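Long-range contact in iodotyrosine deiodinase (Thermotoga neapolitana, PDB 6TYK), which catalyses the FMN-dependent reductive dehalogenation of halotyrosines, releasing iodide from mono- and diiodotyrosine: residues A[60-71]-A[138-149]. Numbering follows the deposited sequence.
Sequences IRRVCERSEKTF and YTPPDFREVEKL. With FMN (flavin mononucleotide), chain C; IYR (3-iodo-tyrosine), chain D.
Tyr138 OH donates a hydrogen bond of 2.6 Å to Glu68 OE2, on the lone pair turned away from the other carboxylate oxygen. The same OE2 accepts a hydrogen bond from the amino group of the bound 3-iodo-tyrosine (IYR N, 2.8 Å), so protein and substrate together grip one oxygen. A bend at chi2 (-67°) brings the Glu68 carboxylate to the tyrosine hydroxyl and the ligand, its carbon CD resting on Pro141 CD at 3.5 Å. A phenylalanine in place of Tyr138 would probably leave Glu68 OE2 without this hydroxyl donor and the carboxylate freer to turn beside the substrate ammonium. Cys64 SG lies at the edge of the tyrosine ring, 3.8 Å from CE2, and also packs on Pro140 CB and Val146 CG2. Next to Tyr138, Thr139 N donates to the flavin O4 (3.1 Å). Farther out, Val63 CG2 and Ile60 CG1 meet Leu149 CD1, while a water joins Val63 O to Glu145 OE1. The 60-71 segment of helix 54-74 runs nearly antiparallel to helix 143-149 (169°), segment axes 9.6 Å apart at closest approach. Tyr72, Lys92 and, from the second subunit, Met41 N also hydrogen-bond the substrate in this halotyrosine site over FMN of a nitroreductase-fold homodimer.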
ATOM      1  N   ILE A  60     -11.156 -22.407  -5.257  1.00 13.26           N
ATOM      2  CA  ILE A  60     -10.045 -21.492  -5.055  1.00 12.83           C
ATOM      3  C   ILE A  60      -9.023 -22.123  -4.121  1.00 12.10           C
ATOM      4  O   ILE A  60      -7.828 -22.104  -4.400  1.00 13.04           O
ATOM      5  CB  ILE A  60     -10.528 -20.138  -4.511  1.00 13.34           C
ATOM      6  CG1 ILE A  60     -11.308 -19.403  -5.609  1.00 14.75           C
ATOM      7  CG2 ILE A  60      -9.349 -19.286  -4.044  1.00 13.94           C
ATOM      8  CD1 ILE A  60     -11.993 -18.140  -5.149  1.00 15.80           C
ATOM      9  N   ARG A  61      -9.498 -22.715  -3.033  1.00 13.40           N
ATOM     10  CA  ARG A  61      -8.605 -23.360  -2.082  1.00 12.91           C
ATOM     11  C   ARG A  61      -7.787 -24.443  -2.747  1.00 13.22           C
ATOM     12  O   ARG A  61      -6.577 -24.497  -2.575  1.00 14.20           O
ATOM     13  CB  ARG A  61      -9.380 -23.974  -0.923  1.00 13.96           C
ATOM     14  CG  ARG A  61      -8.484 -24.696   0.074  1.00 15.69           C
ATOM     15  CD  ARG A  61      -9.241 -25.025   1.342  1.00 19.31           C
ATOM     16  NE  ARG A  61     -10.485 -25.731   1.056  1.00 23.62           N
ATOM     17  CZ  ARG A  61     -10.555 -27.019   0.757  1.00 27.03           C
ATOM     18  NH1 ARG A  61      -9.444 -27.745   0.702  1.00 29.15           N
ATOM     19  NH2 ARG A  61     -11.732 -27.577   0.514  1.00 28.39           N
ATOM     20  N   ARG A  62      -8.444 -25.330  -3.488  1.00 12.06           N
ATOM     21  CA  ARG A  62      -7.725 -26.451  -4.074  1.00 13.80           C
ATOM     22  C   ARG A  62      -6.720 -26.024  -5.140  1.00 12.24           C
ATOM     23  O   ARG A  62      -5.624 -26.580  -5.215  1.00 13.52           O
ATOM     24  CB  ARG A  62      -8.700 -27.512  -4.587  1.00 14.01           C
ATOM     25  CG  ARG A  62      -9.450 -28.185  -3.446  1.00 14.72           C
ATOM     26  CD  ARG A  62     -10.317 -29.332  -3.922  1.00 15.47           C
ATOM     27  NE  ARG A  62     -11.434 -28.831  -4.705  1.00 17.84           N
ATOM     28  CZ  ARG A  62     -12.619 -28.487  -4.204  1.00 18.10           C
ATOM     29  NH1 ARG A  62     -12.875 -28.621  -2.906  1.00 18.14           N
ATOM     30  NH2 ARG A  62     -13.555 -28.017  -5.010  1.00 18.30           N
ATOM     31  N   VAL A  63      -7.082 -25.030  -5.950  1.00 13.67           N
ATOM     32  CA  VAL A  63      -6.154 -24.514  -6.950  1.00 15.08           C
ATOM     33  C   VAL A  63      -4.941 -23.875  -6.264  1.00 15.27           C
ATOM     34  O   VAL A  63      -3.791 -24.087  -6.662  1.00 17.80           O
ATOM     35  CB  VAL A  63      -6.848 -23.528  -7.899  1.00 18.07           C
ATOM     36  CG1 VAL A  63      -5.829 -22.753  -8.706  1.00 23.91           C
ATOM     37  CG2 VAL A  63      -7.798 -24.289  -8.804  1.00 19.52           C
ATOM     38  N   CYS A  64      -5.201 -23.106  -5.212  1.00 14.70           N
ATOM     39  CA  CYS A  64      -4.113 -22.495  -4.467  1.00 15.42           C
ATOM     40  C   CYS A  64      -3.245 -23.542  -3.790  1.00 14.98           C
ATOM     41  O   CYS A  64      -2.027 -23.455  -3.843  1.00 15.96           O
ATOM     42  CB  CYS A  64      -4.652 -21.485  -3.449  1.00 14.05           C
ATOM     43  SG  CYS A  64      -5.291 -20.011  -4.249  1.00 15.76           S
ATOM     44  N   GLU A  65      -3.869 -24.535  -3.171  1.00 14.48           N
ATOM     45  CA  GLU A  65      -3.114 -25.577  -2.471  1.00 14.89           C
ATOM     46  C   GLU A  65      -2.213 -26.360  -3.414  1.00 14.99           C
ATOM     47  O   GLU A  65      -1.075 -26.688  -3.065  1.00 15.99           O
ATOM     48  CB  GLU A  65      -4.054 -26.525  -1.726  1.00 16.54           C
ATOM     49  CG  GLU A  65      -4.537 -25.940  -0.418  1.00 17.51           C
ATOM     50  CD  GLU A  65      -5.448 -26.865   0.344  1.00 19.61           C
ATOM     51  OE1 GLU A  65      -5.854 -27.904  -0.218  1.00 21.74           O
ATOM     52  OE2 GLU A  65      -5.767 -26.547   1.510  1.00 20.04           O
ATOM     53  N   ARG A  66      -2.717 -26.654  -4.608  1.00 17.00           N
ATOM     54  CA  ARG A  66      -1.915 -27.374  -5.594  1.00 19.89           C
ATOM     55  C   ARG A  66      -0.671 -26.561  -5.944  1.00 18.55           C
ATOM     56  O   ARG A  66       0.452 -27.079  -5.985  1.00 18.35           O
ATOM     57  CB  ARG A  66      -2.740 -27.647  -6.852  1.00 24.37           C
ATOM     58  CG  ARG A  66      -1.927 -28.164  -8.027  1.00 29.99           C
ATOM     59  CD  ARG A  66      -1.318 -29.522  -7.734  1.00 33.92           C
ATOM     60  NE  ARG A  66       0.006 -29.430  -7.121  1.00 37.02           N
ATOM     61  CZ  ARG A  66       0.785 -30.476  -6.856  1.00 39.10           C
ATOM     62  NH1 ARG A  66       0.378 -31.705  -7.151  1.00 40.06           N
ATOM     63  NH2 ARG A  66       1.974 -30.293  -6.295  1.00 39.78           N
ATOM     64  N   SER A  67      -0.889 -25.276  -6.186  1.00 18.35           N
ATOM     65  CA  SER A  67       0.186 -24.361  -6.524  1.00 19.37           C
ATOM     66  C   SER A  67       1.179 -24.255  -5.366  1.00 17.41           C
ATOM     67  O   SER A  67       2.393 -24.274  -5.576  1.00 18.22           O
ATOM     68  CB  SER A  67      -0.399 -22.984  -6.864  1.00 23.53           C
ATOM     69  OG  SER A  67       0.598 -22.047  -7.228  1.00 28.95           O
ATOM     70  N   GLU A  68       0.657 -24.147  -4.147  1.00 17.03           N
ATOM     71  CA  GLU A  68       1.507 -24.076  -2.959  1.00 15.77           C
ATOM     72  C   GLU A  68       2.301 -25.359  -2.773  1.00 17.60           C
ATOM     73  O   GLU A  68       3.469 -25.319  -2.403  1.00 17.21           O
ATOM     74  CB  GLU A  68       0.678 -23.802  -1.699  1.00 17.56           C
ATOM     75  CG  GLU A  68      -0.003 -22.438  -1.652  1.00 16.02           C
ATOM     76  CD  GLU A  68       0.967 -21.280  -1.545  1.00 17.87           C
ATOM     77  OE1 GLU A  68       2.199 -21.495  -1.659  1.00 19.10           O
ATOM     78  OE2 GLU A  68       0.483 -20.150  -1.341  1.00 16.77           O
ATOM     79  N   LYS A  69       1.676 -26.502  -3.025  1.00 18.14           N
ATOM     80  CA  LYS A  69       2.366 -27.766  -2.812  1.00 18.42           C
ATOM     81  C   LYS A  69       3.616 -27.841  -3.676  1.00 19.10           C
ATOM     82  O   LYS A  69       4.682 -28.237  -3.216  1.00 19.48           O
ATOM     83  CB  LYS A  69       1.444 -28.938  -3.112  1.00 19.49           C
ATOM     84  CG  LYS A  69       1.981 -30.251  -2.605  1.00 19.26           C
ATOM     85  CD  LYS A  69       0.920 -31.324  -2.682  1.00 22.16           C
ATOM     86  CE  LYS A  69       1.432 -32.630  -2.117  1.00 24.19           C
ATOM     87  NZ  LYS A  69       2.496 -33.188  -2.993  1.00 23.58           N
ATOM     88  N   THR A  70       3.477 -27.441  -4.931  1.00 19.25           N
ATOM     89  CA  THR A  70       4.594 -27.437  -5.862  1.00 20.09           C
ATOM     90  C   THR A  70       5.636 -26.418  -5.404  1.00 19.32           C
ATOM     91  O   THR A  70       6.842 -26.678  -5.428  1.00 20.00           O
ATOM     92  CB  THR A  70       4.108 -27.095  -7.277  1.00 23.31           C
ATOM     93  OG1 THR A  70       3.173 -28.092  -7.707  1.00 27.20           O
ATOM     94  CG2 THR A  70       5.267 -27.038  -8.249  1.00 24.18           C
ATOM     95  N   PHE A  71       5.154 -25.258  -4.972  1.00 18.76           N
ATOM     96  CA  PHE A  71       6.026 -24.212  -4.454  1.00 18.58           C
ATOM     97  C   PHE A  71       6.857 -24.712  -3.273  1.00 17.18           C
ATOM     98  O   PHE A  71       8.074 -24.531  -3.241  1.00 18.97           O
ATOM     99  CB  PHE A  71       5.192 -22.990  -4.061  1.00 19.88           C
ATOM    100  CG  PHE A  71       5.933 -21.983  -3.225  1.00 21.83           C
ATOM    101  CD1 PHE A  71       6.783 -21.060  -3.811  1.00 24.54           C
ATOM    102  CD2 PHE A  71       5.764 -21.950  -1.851  1.00 22.03           C
ATOM    103  CE1 PHE A  71       7.462 -20.132  -3.038  1.00 24.14           C
ATOM    104  CE2 PHE A  71       6.430 -21.020  -1.079  1.00 22.90           C
ATOM    105  CZ  PHE A  71       7.280 -20.111  -1.673  1.00 22.65           C
ATOM    106  N   TYR A 138      -3.066 -12.979   1.275  1.00 11.54           N
ATOM    107  CA  TYR A 138      -2.631 -14.253   0.750  1.00 11.97           C
ATOM    108  C   TYR A 138      -2.268 -14.124  -0.721  1.00 10.33           C
ATOM    109  O   TYR A 138      -3.055 -13.627  -1.532  1.00 10.67           O
ATOM    110  CB  TYR A 138      -3.704 -15.314   0.977  1.00 12.44           C
ATOM    111  CG  TYR A 138      -3.313 -16.616   0.352  1.00 11.67           C
ATOM    112  CD1 TYR A 138      -2.132 -17.240   0.722  1.00 12.82           C
ATOM    113  CD2 TYR A 138      -4.080 -17.193  -0.650  1.00 12.72           C
ATOM    114  CE1 TYR A 138      -1.738 -18.414   0.134  1.00 12.77           C
ATOM    115  CE2 TYR A 138      -3.699 -18.375  -1.245  1.00 13.77           C
ATOM    116  CZ  TYR A 138      -2.527 -18.979  -0.848  1.00 13.12           C
ATOM    117  OH  TYR A 138      -2.126 -20.151  -1.441  1.00 16.62           O
ATOM    118  N   THR A 139      -1.048 -14.526  -1.048  1.00 11.75           N
ATOM    119  CA  THR A 139      -0.527 -14.395  -2.398  1.00 13.64           C
ATOM    120  C   THR A 139      -0.019 -15.751  -2.877  1.00 15.26           C
ATOM    121  O   THR A 139       1.141 -16.105  -2.649  1.00 18.39           O
ATOM    122  CB  THR A 139       0.601 -13.351  -2.460  1.00 14.59           C
ATOM    123  OG1 THR A 139       1.621 -13.701  -1.523  1.00 14.63           O
ATOM    124  CG2 THR A 139       0.073 -11.967  -2.107  1.00 15.26           C
ATOM    125  N   PRO A 140      -0.896 -16.527  -3.531  1.00 15.55           N
ATOM    126  CA  PRO A 140      -0.505 -17.852  -4.031  1.00 17.20           C
ATOM    127  C   PRO A 140       0.507 -17.721  -5.160  1.00 19.17           C
ATOM    128  O   PRO A 140       0.650 -16.642  -5.728  1.00 20.28           O
ATOM    129  CB  PRO A 140      -1.821 -18.425  -4.563  1.00 17.40           C
ATOM    130  CG  PRO A 140      -2.619 -17.210  -4.960  1.00 16.28           C
ATOM    131  CD  PRO A 140      -2.268 -16.160  -3.924  1.00 15.96           C
ATOM    132  N   PRO A 141       1.203 -18.812  -5.487  1.00 20.44           N
ATOM    133  CA  PRO A 141       2.244 -18.753  -6.518  1.00 25.86           C
ATOM    134  C   PRO A 141       1.712 -18.384  -7.899  1.00 31.64           C
ATOM    135  O   PRO A 141       2.409 -17.688  -8.639  1.00 34.64           O
ATOM    136  CB  PRO A 141       2.815 -20.177  -6.525  1.00 27.19           C
ATOM    137  CG  PRO A 141       2.485 -20.728  -5.177  1.00 24.81           C
ATOM    138  CD  PRO A 141       1.148 -20.134  -4.836  1.00 22.28           C
ATOM    139  N   ASP A 142       0.514 -18.840  -8.249  1.00 32.46           N
ATOM    140  CA  ASP A 142      -0.058 -18.481  -9.543  1.00 36.34           C
ATOM    141  C   ASP A 142      -1.465 -17.910  -9.432  1.00 35.02           C
ATOM    142  O   ASP A 142      -2.428 -18.618  -9.134  1.00 37.52           O
ATOM    143  CB  ASP A 142      -0.045 -19.656 -10.523  1.00 40.63           C
ATOM    144  CG  ASP A 142      -0.395 -19.228 -11.943  1.00 44.93           C
ATOM    145  OD1 ASP A 142       0.008 -18.114 -12.346  1.00 45.85           O
ATOM    146  OD2 ASP A 142      -1.081 -19.996 -12.650  1.00 47.03           O
ATOM    147  N   PHE A 143      -1.570 -16.620  -9.703  1.00 28.47           N
ATOM    148  CA  PHE A 143      -2.850 -15.935  -9.669  1.00 25.72           C
ATOM    149  C   PHE A 143      -3.711 -16.239 -10.887  1.00 24.92           C
ATOM    150  O   PHE A 143      -4.927 -16.061 -10.844  1.00 22.51           O
ATOM    151  CB  PHE A 143      -2.632 -14.430  -9.595  1.00 28.10           C
ATOM    152  CG  PHE A 143      -2.227 -13.935  -8.240  1.00 27.26           C
ATOM    153  CD1 PHE A 143      -3.183 -13.617  -7.292  1.00 28.07           C
ATOM    154  CD2 PHE A 143      -0.891 -13.777  -7.916  1.00 32.31           C
ATOM    155  CE1 PHE A 143      -2.820 -13.148  -6.039  1.00 27.28           C
ATOM    156  CE2 PHE A 143      -0.523 -13.310  -6.668  1.00 32.25           C
ATOM    157  CZ  PHE A 143      -1.495 -12.988  -5.730  1.00 29.14           C
ATOM    158  N   ARG A 144      -3.087 -16.675 -11.979  1.00 24.57           N
ATOM    159  CA  ARG A 144      -3.821 -16.810 -13.238  1.00 26.71           C
ATOM    160  C   ARG A 144      -4.951 -17.828 -13.151  1.00 23.63           C
ATOM    161  O   ARG A 144      -6.030 -17.615 -13.701  1.00 22.93           O
ATOM    162  CB  ARG A 144      -2.878 -17.126 -14.405  1.00 33.46           C
ATOM    163  CG  ARG A 144      -1.966 -15.960 -14.755  1.00 41.61           C
ATOM    164  CD  ARG A 144      -0.993 -16.294 -15.872  1.00 49.25           C
ATOM    165  NE  ARG A 144      -0.116 -15.160 -16.159  1.00 55.72           N
ATOM    166  CZ  ARG A 144       0.806 -15.145 -17.117  1.00 60.00           C
ATOM    167  NH1 ARG A 144       0.979 -16.208 -17.892  1.00 61.40           N
ATOM    168  NH2 ARG A 144       1.555 -14.065 -17.300  1.00 61.06           N
ATOM    169  N   GLU A 145      -4.709 -18.926 -12.445  1.00 25.08           N
ATOM    170  CA  GLU A 145      -5.719 -19.965 -12.303  1.00 26.12           C
ATOM    171  C   GLU A 145      -6.896 -19.493 -11.454  1.00 23.31           C
ATOM    172  O   GLU A 145      -8.045 -19.802 -11.745  1.00 24.06           O
ATOM    173  CB  GLU A 145      -5.100 -21.250 -11.743  1.00 30.43           C
ATOM    174  CG  GLU A 145      -4.095 -21.889 -12.693  1.00 35.18           C
ATOM    175  CD  GLU A 145      -3.287 -23.007 -12.054  1.00 42.77           C
ATOM    176  OE1 GLU A 145      -3.050 -22.951 -10.827  1.00 44.53           O
ATOM    177  OE2 GLU A 145      -2.890 -23.944 -12.781  1.00 46.16           O
ATOM    178  N   VAL A 146      -6.609 -18.721 -10.412  1.00 20.78           N
ATOM    179  CA  VAL A 146      -7.669 -18.181  -9.575  1.00 18.70           C
ATOM    180  C   VAL A 146      -8.457 -17.142 -10.362  1.00 17.12           C
ATOM    181  O   VAL A 146      -9.685 -17.103 -10.296  1.00 16.10           O
ATOM    182  CB  VAL A 146      -7.112 -17.586  -8.265  1.00 17.24           C
ATOM    183  CG1 VAL A 146      -8.227 -16.937  -7.469  1.00 18.85           C
ATOM    184  CG2 VAL A 146      -6.425 -18.678  -7.448  1.00 17.87           C
ATOM    185  N   GLU A 147      -7.750 -16.318 -11.131  1.00 16.26           N
ATOM    186  CA  GLU A 147      -8.408 -15.325 -11.975  1.00 16.42           C
ATOM    187  C   GLU A 147      -9.425 -15.968 -12.903  1.00 15.69           C
ATOM    188  O   GLU A 147     -10.521 -15.442 -13.089  1.00 16.41           O
ATOM    189  CB  GLU A 147      -7.385 -14.553 -12.803  1.00 17.49           C
ATOM    190  CG  GLU A 147      -6.630 -13.491 -12.026  1.00 18.59           C
ATOM    191  CD  GLU A 147      -5.694 -12.702 -12.914  1.00 24.32           C
ATOM    192  OE1 GLU A 147      -5.514 -13.086 -14.083  1.00 31.64           O
ATOM    193  OE2 GLU A 147      -5.133 -11.696 -12.458  1.00 21.72           O
ATOM    194  N   LYS A 148      -9.058 -17.107 -13.481  1.00 16.81           N
ATOM    195  CA  LYS A 148      -9.939 -17.779 -14.426  1.00 19.54           C
ATOM    196  C   LYS A 148     -11.172 -18.329 -13.716  1.00 20.18           C
ATOM    197  O   LYS A 148     -12.276 -18.305 -14.266  1.00 20.92           O
ATOM    198  CB  LYS A 148      -9.194 -18.898 -15.165  1.00 22.45           C
ATOM    199  CG  LYS A 148     -10.034 -19.638 -16.196  1.00 31.10           C
ATOM    200  CD  LYS A 148      -9.268 -20.815 -16.767  1.00 37.20           C
ATOM    201  CE  LYS A 148     -10.144 -21.661 -17.678  1.00 41.77           C
ATOM    202  NZ  LYS A 148      -9.494 -22.956 -18.008  1.00 45.20           N
ATOM    203  N   LEU A 149     -10.979 -18.820 -12.494  1.00 20.11           N
ATOM    204  CA  LEU A 149     -12.081 -19.379 -11.715  1.00 19.62           C
ATOM    205  C   LEU A 149     -13.199 -18.376 -11.505  1.00 19.05           C
ATOM    206  O   LEU A 149     -14.367 -18.747 -11.430  1.00 21.17           O
ATOM    207  CB  LEU A 149     -11.598 -19.876 -10.352  1.00 19.44           C
ATOM    208  CG  LEU A 149     -10.868 -21.206 -10.307  1.00 22.44           C
ATOM    209  CD1 LEU A 149     -10.462 -21.490  -8.868  1.00 22.49           C
ATOM    210  CD2 LEU A 149     -11.772 -22.300 -10.842  1.00 24.37           C
TER
HETATM  211  N1  FMN C 301       1.003 -14.778   4.587  1.00 11.67           N
HETATM  212  C2  FMN C 301       0.765 -16.059   4.178  1.00 12.49           C
HETATM  213  O2  FMN C 301       0.504 -16.914   5.007  1.00 13.99           O
HETATM  214  N3  FMN C 301       0.807 -16.392   2.849  1.00 12.73           N
HETATM  215  C4  FMN C 301       1.107 -15.455   1.900  1.00 12.53           C
HETATM  216  O4  FMN C 301       1.141 -15.788   0.709  1.00 13.36           O
HETATM  217  C4A FMN C 301       1.342 -14.140   2.310  1.00 10.92           C
HETATM  218  N5  FMN C 301       1.622 -13.164   1.379  1.00 12.83           N
HETATM  219  C5A FMN C 301       1.833 -11.859   1.791  1.00 12.28           C
HETATM  220  C6  FMN C 301       2.095 -10.882   0.840  1.00 11.62           C
HETATM  221  C7  FMN C 301       2.295  -9.561   1.207  1.00 11.06           C
HETATM  222  C7M FMN C 301       2.571  -8.541   0.133  1.00 12.29           C
HETATM  223  C8  FMN C 301       2.237  -9.216   2.550  1.00 11.65           C
HETATM  224  C8M FMN C 301       2.453  -7.791   2.985  1.00 14.36           C
HETATM  225  C9  FMN C 301       1.975 -10.195   3.504  1.00 11.37           C
HETATM  226  C9A FMN C 301       1.770 -11.523   3.136  1.00 11.13           C
HETATM  227  N10 FMN C 301       1.522 -12.519   4.080  1.00 10.37           N
HETATM  228  C10 FMN C 301       1.268 -13.805   3.658  1.00 10.76           C
HETATM  229  C1' FMN C 301       1.456 -12.197   5.547  1.00 10.17           C
HETATM  230  C2' FMN C 301       2.883 -12.030   6.115  1.00 10.95           C
HETATM  231  O2' FMN C 301       3.528 -13.287   6.292  1.00 11.73           O
HETATM  232  C3' FMN C 301       2.808 -11.247   7.429  1.00 10.82           C
HETATM  233  O3' FMN C 301       2.354  -9.941   7.125  1.00 11.14           O
HETATM  234  C4' FMN C 301       4.138 -11.173   8.180  1.00 11.28           C
HETATM  235  O4' FMN C 301       4.517 -12.473   8.608  1.00 12.04           O
HETATM  236  C5' FMN C 301       4.027 -10.260   9.391  1.00 10.63           C
HETATM  237  O5' FMN C 301       2.959 -10.702  10.200  1.00 11.13           O
HETATM  238  P   FMN C 301       2.596  -9.953  11.575  1.00 11.89           P
HETATM  239  O1P FMN C 301       1.506 -10.820  12.196  1.00 12.26           O
HETATM  240  O2P FMN C 301       2.036  -8.594  11.256  1.00 13.77           O
HETATM  241  O3P FMN C 301       3.846  -9.933  12.434  1.00 11.51           O
HETATM  242  N   IYR D 302       2.212 -18.213  -0.173  1.00 14.81           N
HETATM  243  CA  IYR D 302       2.907 -19.189   0.626  1.00 14.93           C
HETATM  244  CB  IYR D 302       4.277 -18.769   1.186  1.00 14.20           C
HETATM  245  CC  IYR D 302       4.318 -17.469   1.913  1.00 13.58           C
HETATM  246  CD  IYR D 302       4.787 -16.335   1.251  1.00 13.17           C
HETATM  247  CE  IYR D 302       4.879 -15.094   1.882  1.00 13.78           C
HETATM  248  IE  IYR D 302       5.534 -13.509   0.823  1.00 20.46           I
HETATM  249  CF  IYR D 302       4.507 -14.997   3.226  1.00 12.10           C
HETATM  250  OF  IYR D 302       4.570 -13.826   3.925  1.00 12.57           O
HETATM  251  CG  IYR D 302       4.022 -16.125   3.914  1.00 13.34           C
HETATM  252  CH  IYR D 302       3.945 -17.351   3.262  1.00 13.24           C
HETATM  253  C   IYR D 302       2.076 -19.658   1.807  1.00 16.02           C
HETATM  254  O   IYR D 302       2.309 -20.583   2.585  1.00 17.41           O
HETATM  255  OXT IYR D 302       0.938 -18.949   2.004  1.00 14.99           O
HETATM  256  O   HOH W   1      -2.985 -25.040  -9.173  1.00 32.00           O